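Local coordinates for protein probable transcriptional regulator (Pseudomonas aeruginosa, PDB 2FBI) that probably binds DNA as a dimeric transcriptional regulator of the MarR family, using a winged helix-turn-helix domain in each subunit, at residues A[37-40]-A[41-45]; A[49-52]-A[53-57]; A[133-136]-A[137-140]. All coordinates share one frame; numbering follows the deposited sequence.

Interaction 1: A[37-40]-A[41-45]; sequences QQWR and VIRIL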
loop_
_atom_site.group_PDB
_atom_site.type_symbol
_atom_site.label_atom_id
_atom_site.label_comp_id
_atom_site.label_asym_id
_atom_site.label_seq_id
_atom_site.Cartn_x
_atom_site.Cartn_y
_atom_site.Cartn_z
ATOM N N GLN A 37 9.279 -4.427 -3.949
ATOM C CA GLN A 37 9.685 -3.044 -4.002
ATOM C C GLN A 37 10.688 -2.906 -5.145
ATOM O O GLN A 37 10.647 -1.932 -5.914
ATOM C CB GLN A 37 10.297 -2.646 -2.651
ATOM C CG GLN A 37 9.296 -2.708 -1.420
ATOM C CD GLN A 37 9.072 -4.096 -0.729
ATOM O OE1 GLN A 37 9.873 -5.046 -0.801
ATOM N NE2 GLN A 37 7.966 -4.175 -0.019
ATOM N N GLN A 38 11.588 -3.883 -5.255
ATOM C CA GLN A 38 12.417 -4.046 -6.431
ATOM C C GLN A 38 11.609 -4.178 -7.723
ATOM O O GLN A 38 11.944 -3.556 -8.692
ATOM C CB GLN A 38 13.304 -5.301 -6.293
ATOM C CG GLN A 38 14.499 -5.094 -5.348
ATOM C CD GLN A 38 15.165 -6.418 -5.019
ATOM O OE1 GLN A 38 14.554 -7.474 -5.171
ATOM N NE2 GLN A 38 16.425 -6.374 -4.618
ATOM N N TRP A 39 10.590 -5.043 -7.712
ATOM C CA TRP A 39 9.784 -5.367 -8.875
ATOM C C TRP A 39 8.983 -4.086 -9.326
ATOM O O TRP A 39 8.856 -3.842 -10.521
ATOM C CB TRP A 39 8.823 -6.525 -8.575
ATOM C CG TRP A 39 7.993 -6.927 -9.824
ATOM C CD1 TRP A 39 6.626 -6.869 -9.981
ATOM C CD2 TRP A 39 8.527 -7.338 -11.103
ATOM N NE1 TRP A 39 6.288 -7.262 -11.279
ATOM C CE2 TRP A 39 7.432 -7.547 -11.977
ATOM C CE3 TRP A 39 9.834 -7.556 -11.581
ATOM C CZ2 TRP A 39 7.597 -8.002 -13.306
ATOM C CZ3 TRP A 39 10.011 -7.972 -12.909
ATOM C CH2 TRP A 39 8.890 -8.174 -13.763
ATOM N N ARG A 40 8.448 -3.301 -8.356
ATOM C CA ARG A 40 7.806 -1.991 -8.681
ATOM C C ARG A 40 8.703 -1.056 -9.420
ATOM O O ARG A 40 8.289 -0.392 -10.365
ATOM C CB ARG A 40 7.235 -1.242 -7.447
ATOM C CG ARG A 40 6.135 -2.051 -6.797
ATOM C CD ARG A 40 5.128 -1.281 -5.913
ATOM N NE ARG A 40 5.740 -0.620 -4.772
ATOM C CZ ARG A 40 6.006 -1.174 -3.591
ATOM N NH1 ARG A 40 6.536 -0.399 -2.646
ATOM N NH2 ARG A 40 5.791 -2.483 -3.343
ATOM N N VAL A 41 9.906 -0.923 -8.918
ATOM C CA VAL A 41 10.915 -0.141 -9.543
ATOM C C VAL A 41 11.238 -0.661 -10.974
ATOM O O VAL A 41 11.210 0.083 -11.971
ATOM C CB VAL A 41 12.172 -0.111 -8.630
ATOM C CG1 VAL A 41 13.312 0.490 -9.350
ATOM C CG2 VAL A 41 11.896 0.764 -7.388
ATOM N N ILE A 42 11.494 -1.951 -11.082
ATOM C CA ILE A 42 11.740 -2.554 -12.405
ATOM C C ILE A 42 10.559 -2.298 -13.354
ATOM O O ILE A 42 10.754 -1.858 -14.486
ATOM C CB ILE A 42 12.005 -4.094 -12.249
ATOM C CG1 ILE A 42 13.344 -4.308 -11.556
ATOM C CG2 ILE A 42 11.967 -4.775 -13.635
ATOM C CD1 ILE A 42 13.585 -5.724 -11.020
ATOM N N ARG A 43 9.341 -2.537 -12.867
ATOM C CA ARG A 43 8.136 -2.299 -13.661
ATOM C C ARG A 43 8.025 -0.861 -14.182
ATOM O O ARG A 43 7.640 -0.646 -15.331
ATOM C CB ARG A 43 6.873 -2.580 -12.846
ATOM C CG ARG A 43 6.542 -4.056 -12.638
ATOM C CD ARG A 43 5.928 -4.564 -13.890
ATOM N NE ARG A 43 4.507 -4.821 -13.758
ATOM C CZ ARG A 43 3.628 -4.727 -14.756
ATOM N NH1 ARG A 43 2.383 -5.037 -14.530
ATOM N NH2 ARG A 43 3.984 -4.288 -15.964
ATOM N N ILE A 44 8.304 0.124 -13.323
ATOM C CA ILE A 44 8.203 1.559 -13.758
ATOM C C ILE A 44 9.303 1.924 -14.714
ATOM O O ILE A 44 9.110 2.613 -15.684
ATOM C CB ILE A 44 8.238 2.524 -12.517
ATOM C CG1 ILE A 44 6.901 2.428 -11.778
ATOM C CG2 ILE A 44 8.506 3.998 -12.952
ATOM C CD1 ILE A 44 7.084 2.474 -10.322
ATOM N N LEU A 45 10.501 1.491 -14.420
ATOM C CA LEU A 45 11.607 1.784 -15.308
ATOM C C LEU A 45 11.459 1.066 -16.703
ATOM O O LEU A 45 11.843 1.596 -17.751
ATOM C CB LEU A 45 12.889 1.374 -14.593
ATOM C CG LEU A 45 13.404 2.236 -13.419
ATOM C CD1 LEU A 45 14.688 1.624 -12.835
ATOM C CD2 LEU A 45 13.658 3.747 -13.878
#

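Interaction 2: A[49-52]-A[53-57]; sequences GEME and SYQLA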
loop_
_atom_site.group_PDB
_atom_site.type_symbol
_atom_site.label_atom_id
_atom_site.label_comp_id
_atom_site.label_asym_id
_atom_site.label_seq_id
_atom_site.Cartn_x
_atom_site.Cartn_y
_atom_site.Cartn_z
ATOM N N GLY A 49 10.772 4.050 -18.958
ATOM C CA GLY A 49 12.173 4.361 -19.352
ATOM C C GLY A 49 13.006 5.027 -18.254
ATOM O O GLY A 49 12.590 5.000 -17.099
ATOM N N GLU A 50 14.120 5.675 -18.611
ATOM C CA GLU A 50 14.998 6.329 -17.619
ATOM C C GLU A 50 14.205 7.386 -16.784
ATOM O O GLU A 50 13.300 8.014 -17.282
ATOM C CB GLU A 50 16.214 6.963 -18.273
ATOM C CG GLU A 50 15.827 8.112 -19.155
ATOM C CD GLU A 50 16.848 8.409 -20.230
ATOM O OE1 GLU A 50 17.717 7.552 -20.563
ATOM O OE2 GLU A 50 16.785 9.537 -20.726
ATOM N N MET A 51 14.518 7.518 -15.496
ATOM C CA MET A 51 13.652 8.337 -14.627
ATOM C C MET A 51 14.529 8.976 -13.568
ATOM O O MET A 51 15.429 8.358 -13.027
ATOM C CB MET A 51 12.523 7.448 -14.026
ATOM C CG MET A 51 11.578 8.138 -13.044
ATOM S SD MET A 51 9.884 7.536 -12.951
ATOM C CE MET A 51 9.427 7.333 -14.680
ATOM N N GLU A 52 14.250 10.238 -13.265
ATOM C CA GLU A 52 14.917 10.905 -12.146
ATOM C C GLU A 52 14.501 10.207 -10.826
ATOM O O GLU A 52 13.352 9.770 -10.653
ATOM C CB GLU A 52 14.603 12.428 -12.237
ATOM C CG GLU A 52 15.248 13.297 -11.180
ATOM C CD GLU A 52 14.552 13.177 -9.826
ATOM O OE1 GLU A 52 13.318 13.068 -9.816
ATOM O OE2 GLU A 52 15.236 13.232 -8.782
ATOM N N SER A 53 15.444 10.082 -9.901
ATOM C CA SER A 53 15.307 9.174 -8.781
ATOM C C SER A 53 14.243 9.525 -7.752
ATOM O O SER A 53 13.662 8.605 -7.185
ATOM C CB SER A 53 16.643 8.939 -8.105
ATOM O OG SER A 53 17.073 10.150 -7.518
ATOM N N TYR A 54 13.947 10.809 -7.527
ATOM C CA TYR A 54 12.826 11.176 -6.604
ATOM C C TYR A 54 11.487 10.932 -7.258
ATOM O O TYR A 54 10.478 10.473 -6.625
ATOM C CB TYR A 54 12.949 12.645 -6.084
ATOM C CG TYR A 54 13.978 12.812 -4.945
ATOM C CD1 TYR A 54 15.330 12.767 -5.198
ATOM C CD2 TYR A 54 13.577 12.998 -3.617
ATOM C CE1 TYR A 54 16.268 12.885 -4.189
ATOM C CE2 TYR A 54 14.531 13.135 -2.574
ATOM C CZ TYR A 54 15.861 13.102 -2.874
ATOM O OH TYR A 54 16.827 13.207 -1.876
ATOM N N GLN A 55 11.440 11.260 -8.541
ATOM C CA GLN A 55 10.258 10.937 -9.350
ATOM C C GLN A 55 9.942 9.399 -9.355
ATOM O O GLN A 55 8.765 8.992 -9.306
ATOM C CB GLN A 55 10.526 11.428 -10.757
ATOM C CG GLN A 55 9.443 11.280 -11.741
ATOM C CD GLN A 55 9.642 12.211 -12.938
ATOM O OE1 GLN A 55 10.362 13.216 -12.867
ATOM N NE2 GLN A 55 8.978 11.895 -14.032
ATOM N N LEU A 56 10.991 8.577 -9.452
ATOM C CA LEU A 56 10.874 7.119 -9.466
ATOM C C LEU A 56 10.295 6.634 -8.122
ATOM O O LEU A 56 9.311 5.853 -8.095
ATOM C CB LEU A 56 12.278 6.508 -9.743
ATOM C CG LEU A 56 12.475 4.972 -9.682
ATOM C CD1 LEU A 56 11.473 4.291 -10.645
ATOM C CD2 LEU A 56 13.890 4.556 -9.996
ATOM N N ALA A 57 10.870 7.103 -7.005
ATOM C CA ALA A 57 10.300 6.832 -5.671
ATOM C C ALA A 57 8.830 7.210 -5.544
ATOM O O ALA A 57 8.058 6.454 -4.940
ATOM C CB ALA A 57 11.143 7.484 -4.537
HETATM O O HOH W 1 17.643 12.827 -8.402
#

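Interaction 3: A[133-136]-A[137-140]; sequences LLNE and LKKI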
loop_
_atom_site.group_PDB
_atom_site.type_symbol
_atom_site.label_atom_id
_atom_site.label_comp_id
_atom_site.label_asym_id
_atom_site.label_seq_id
_atom_site.Cartn_x
_atom_site.Cartn_y
_atom_site.Cartn_z
ATOM N N LEU A 133 -11.675 2.463 -12.782
ATOM C CA LEU A 133 -12.013 3.272 -11.605
ATOM C C LEU A 133 -10.784 3.721 -10.795
ATOM O O LEU A 133 -10.719 4.857 -10.297
ATOM C CB LEU A 133 -13.023 2.542 -10.728
ATOM C CG LEU A 133 -14.507 2.605 -11.120
ATOM C CD1 LEU A 133 -15.282 1.516 -10.375
ATOM C CD2 LEU A 133 -15.105 3.963 -10.774
ATOM N N LEU A 134 -9.801 2.847 -10.671
ATOM C CA LEU A 134 -8.600 3.200 -9.950
ATOM C C LEU A 134 -7.797 4.264 -10.724
ATOM O O LEU A 134 -7.210 5.144 -10.137
ATOM C CB LEU A 134 -7.728 1.963 -9.736
ATOM C CG LEU A 134 -8.162 0.883 -8.720
ATOM C CD1 LEU A 134 -7.287 -0.307 -8.933
ATOM C CD2 LEU A 134 -8.074 1.412 -7.290
ATOM N N ASN A 135 -7.758 4.132 -12.040
ATOM C CA ASN A 135 -7.125 5.137 -12.891
ATOM C C ASN A 135 -7.786 6.516 -12.714
ATOM O O ASN A 135 -7.098 7.523 -12.611
ATOM C CB ASN A 135 -7.027 4.631 -14.335
ATOM C CG ASN A 135 -5.812 3.702 -14.539
ATOM O OD1 ASN A 135 -4.766 3.854 -13.856
ATOM N ND2 ASN A 135 -5.930 2.748 -15.492
ATOM N N GLU A 136 -9.104 6.509 -12.536
ATOM C CA GLU A 136 -9.894 7.706 -12.242
ATOM C C GLU A 136 -9.612 8.275 -10.855
ATOM O O GLU A 136 -9.526 9.514 -10.689
ATOM C CB GLU A 136 -11.382 7.366 -12.339
ATOM C CG GLU A 136 -12.206 8.216 -13.272
ATOM C CD GLU A 136 -13.172 7.361 -14.098
ATOM O OE1 GLU A 136 -14.185 6.860 -13.536
ATOM O OE2 GLU A 136 -12.915 7.189 -15.317
ATOM N N LEU A 137 -9.521 7.398 -9.848
ATOM C CA LEU A 137 -9.207 7.842 -8.484
ATOM C C LEU A 137 -7.853 8.554 -8.386
ATOM O O LEU A 137 -7.685 9.442 -7.577
ATOM C CB LEU A 137 -9.264 6.678 -7.459
ATOM C CG LEU A 137 -9.144 7.022 -5.967
ATOM C CD1 LEU A 137 -10.245 8.004 -5.525
ATOM C CD2 LEU A 137 -9.259 5.751 -5.143
ATOM N N LYS A 138 -6.882 8.104 -9.151
ATOM C CA LYS A 138 -5.576 8.722 -9.136
ATOM C C LYS A 138 -5.666 10.175 -9.621
ATOM O O LYS A 138 -4.906 11.014 -9.178
ATOM C CB LYS A 138 -4.590 7.955 -10.005
ATOM C CG LYS A 138 -4.489 6.467 -9.678
ATOM C CD LYS A 138 -3.194 5.912 -10.093
ATOM C CE LYS A 138 -2.560 6.649 -11.261
ATOM N NZ LYS A 138 -1.615 5.762 -11.983
ATOM N N LYS A 139 -6.641 10.453 -10.478
ATOM C CA LYS A 139 -6.806 11.772 -11.087
ATOM C C LYS A 139 -7.428 12.785 -10.119
ATOM O O LYS A 139 -7.477 13.992 -10.416
ATOM C CB LYS A 139 -7.580 11.655 -12.402
ATOM C CG LYS A 139 -6.934 10.695 -13.390
ATOM C CD LYS A 139 -6.868 11.251 -14.790
ATOM C CE LYS A 139 -7.138 10.190 -15.881
ATOM N NZ LYS A 139 -8.612 10.089 -16.243
ATOM N N ILE A 140 -7.866 12.321 -8.947
ATOM C CA ILE A 140 -8.375 13.243 -7.935
ATOM C C ILE A 140 -7.279 13.878 -7.121
ATOM O O ILE A 140 -7.555 14.795 -6.355
ATOM C CB ILE A 140 -9.528 12.670 -6.999
ATOM C CG1 ILE A 140 -8.990 11.767 -5.883
ATOM C CG2 ILE A 140 -10.658 12.029 -7.828
ATOM C CD1 ILE A 140 -10.014 11.562 -4.738
#

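Interaction 1: A[37-40]-A[41-45]
Arg43 lays the start of its side chain over one face of the Trp39 indole, one helical turn back. Arg43 CG stands 3.7 Å from the centroid of the Trp39 five-membered ring, 21° off the ring normal, a CH-pi contact made by a methylene rather than by the charge. CG leaves beside the backbone N, and a bend at chi2 then turns the chain back over the ring, Arg43 CD following at 3.8 Å from Trp39 NE1. The guanidinium beyond is inclined 36° to the indole and donates through NH1 to the backbone O of Arg7 of the second subunit. An arginine suits this place, since its methylenes pack on the aromatic while its end serves a polar partner.

At the benzene half of the indole, Ile42 meets Trp39 CZ3 with its CG2 branch at 3.8 Å, the two side chains crossing at about a right angle. Trp39 reaches both neighbours because CG lies opposite the backbone N (chi1 -178°).

These residues sit on helix 36-48 of the winged helix-turn-helix domain. Its i to i+4 bonds run through the contact; Arg43 N to Trp39 O is the shortest at 2.7 Å, and Ile42 N reaches Gln38 O at 2.9 Å.

Farther out, Met107 and Met111 of helix 98-122 pack on Trp39, and Phe104 touches Ile42 and Arg43. Arg40, bent at chi3, sends NE and NH1 to the backbone O atoms of Ala60 and Cys61, tying the helix to the loop after helix 53-59.

Interaction 2: A[49-52]-A[53-57]
Extended backbone at Met51 and Glu52 passes directly into helix 53-59, whose first turn closes with Leu56 N bonded to Glu52 O at 2.9 Å. Glu52 holds the N-cap position, and its carboxylate folds over the end of the helix. CG lies opposite the backbone N (chi1 -178°), and the bend at chi2 (-76°) swings the acid back onto the first-turn N-H groups. Glu52 OE1 accepts a bond from Gln55 N at 2.9 Å on its syn side, somewhat out of the carboxylate plane. Glu52 OE2 is met by Tyr54 N at 3.0 Å from well above that plane, so the two bonds grip different oxygens and fix the rotation of the group.

A water donates to Glu52 OE2 and also bonds Ser53 OG 2.9 Å away, bringing the first helical residue into the same polar cluster. The water lies at the Tyr54 ring edge, and Glu52 OE2 also borders this ring near its plane. Arg91 and Tyr93 of strand 91-96 touch Glu52 from outside.

On the other side of the turn the contact is apolar. Met51 CG packs 3.7 Å from Leu56 CB, and Met51 SD lies 3.6 Å from Leu56 CA. Gln55 CG lies 4.0 Å from Met51 SD, leaving the amide farther along an extended chain. Flexible methionine and branched leucine suit this buried side, where both also meet Ile44 and Leu45 of helix 36-48.

Strand 51-52 is an edge strand of the winged helix-turn-helix sheet, Met51 pairing through its backbone with Val94. Glutamate has the length to span two amides, and its negative charge facing the positive end of the helix dipole would probably favour the ionised acid and stabilise the helix start.

Interaction 3: A[133-136]-A[137-140]
Lys138 passes its CG 3.1 Å from Leu134 O, one turn back, while its amine runs out beside Asn135. The two side chains lie side by side and point the same way, because each has CG beside its own backbone N (chi1 -53° for the lysine and -82° for the asparagine). Asn135 OD1 and Lys138 NZ nevertheless stay 4.1 Å apart; the bend at chi3 of the lysine carries NZ to Gln16 OE1 of the second subunit. A long, flexible lysine suits a position whose base lies on the helix and whose amine donates across the dimer.

The setting is the C-terminal end of helix 124-138, in the helical dimerisation region of the MarR fold. Leu137 N still bonds Leu133 O in the i to i+4 manner, at 2.8 Å, but Lys139 N turns to Glu136 O at 3.0 Å, an i to i+3 bond reaching the oxygen from above its carbonyl plane. Lys139 lays CG 3.3 Å from Asn135 O and then bends repeatedly, its NZ remaining 5.3 Å from Glu136 OE2. Glu136 instead forms a salt bridge through OE1 with Lys126 of the second subunit.

On the apolar side, Leu137 packs on Leu10 of its own chain and Leu130 of the second subunit, and Leu134 meets Leu14 and, in the partner, Ala17.

From the N terminus, interaction 1 comes first, within helix 36-48; interaction 2 follows at the passage from strand 51-52 into helix 53-59, and interaction 3 lies near the C terminus. The three are in series: none nests in or crosses another, and each closes just a local turn. Interactions 1 and 2 touch, Ile44 CG2 lying 3.8 Å from both Leu56 CD1 and Met51 SD, which joins helix 36-48 to the strand and helix after it. Interaction 3 stands apart, its centre about 21 Å from each of the other two centres, but 37-45 and 133-140 both meet the second subunit, linking the winged helix-turn-helix domain and terminal helix to the dimer.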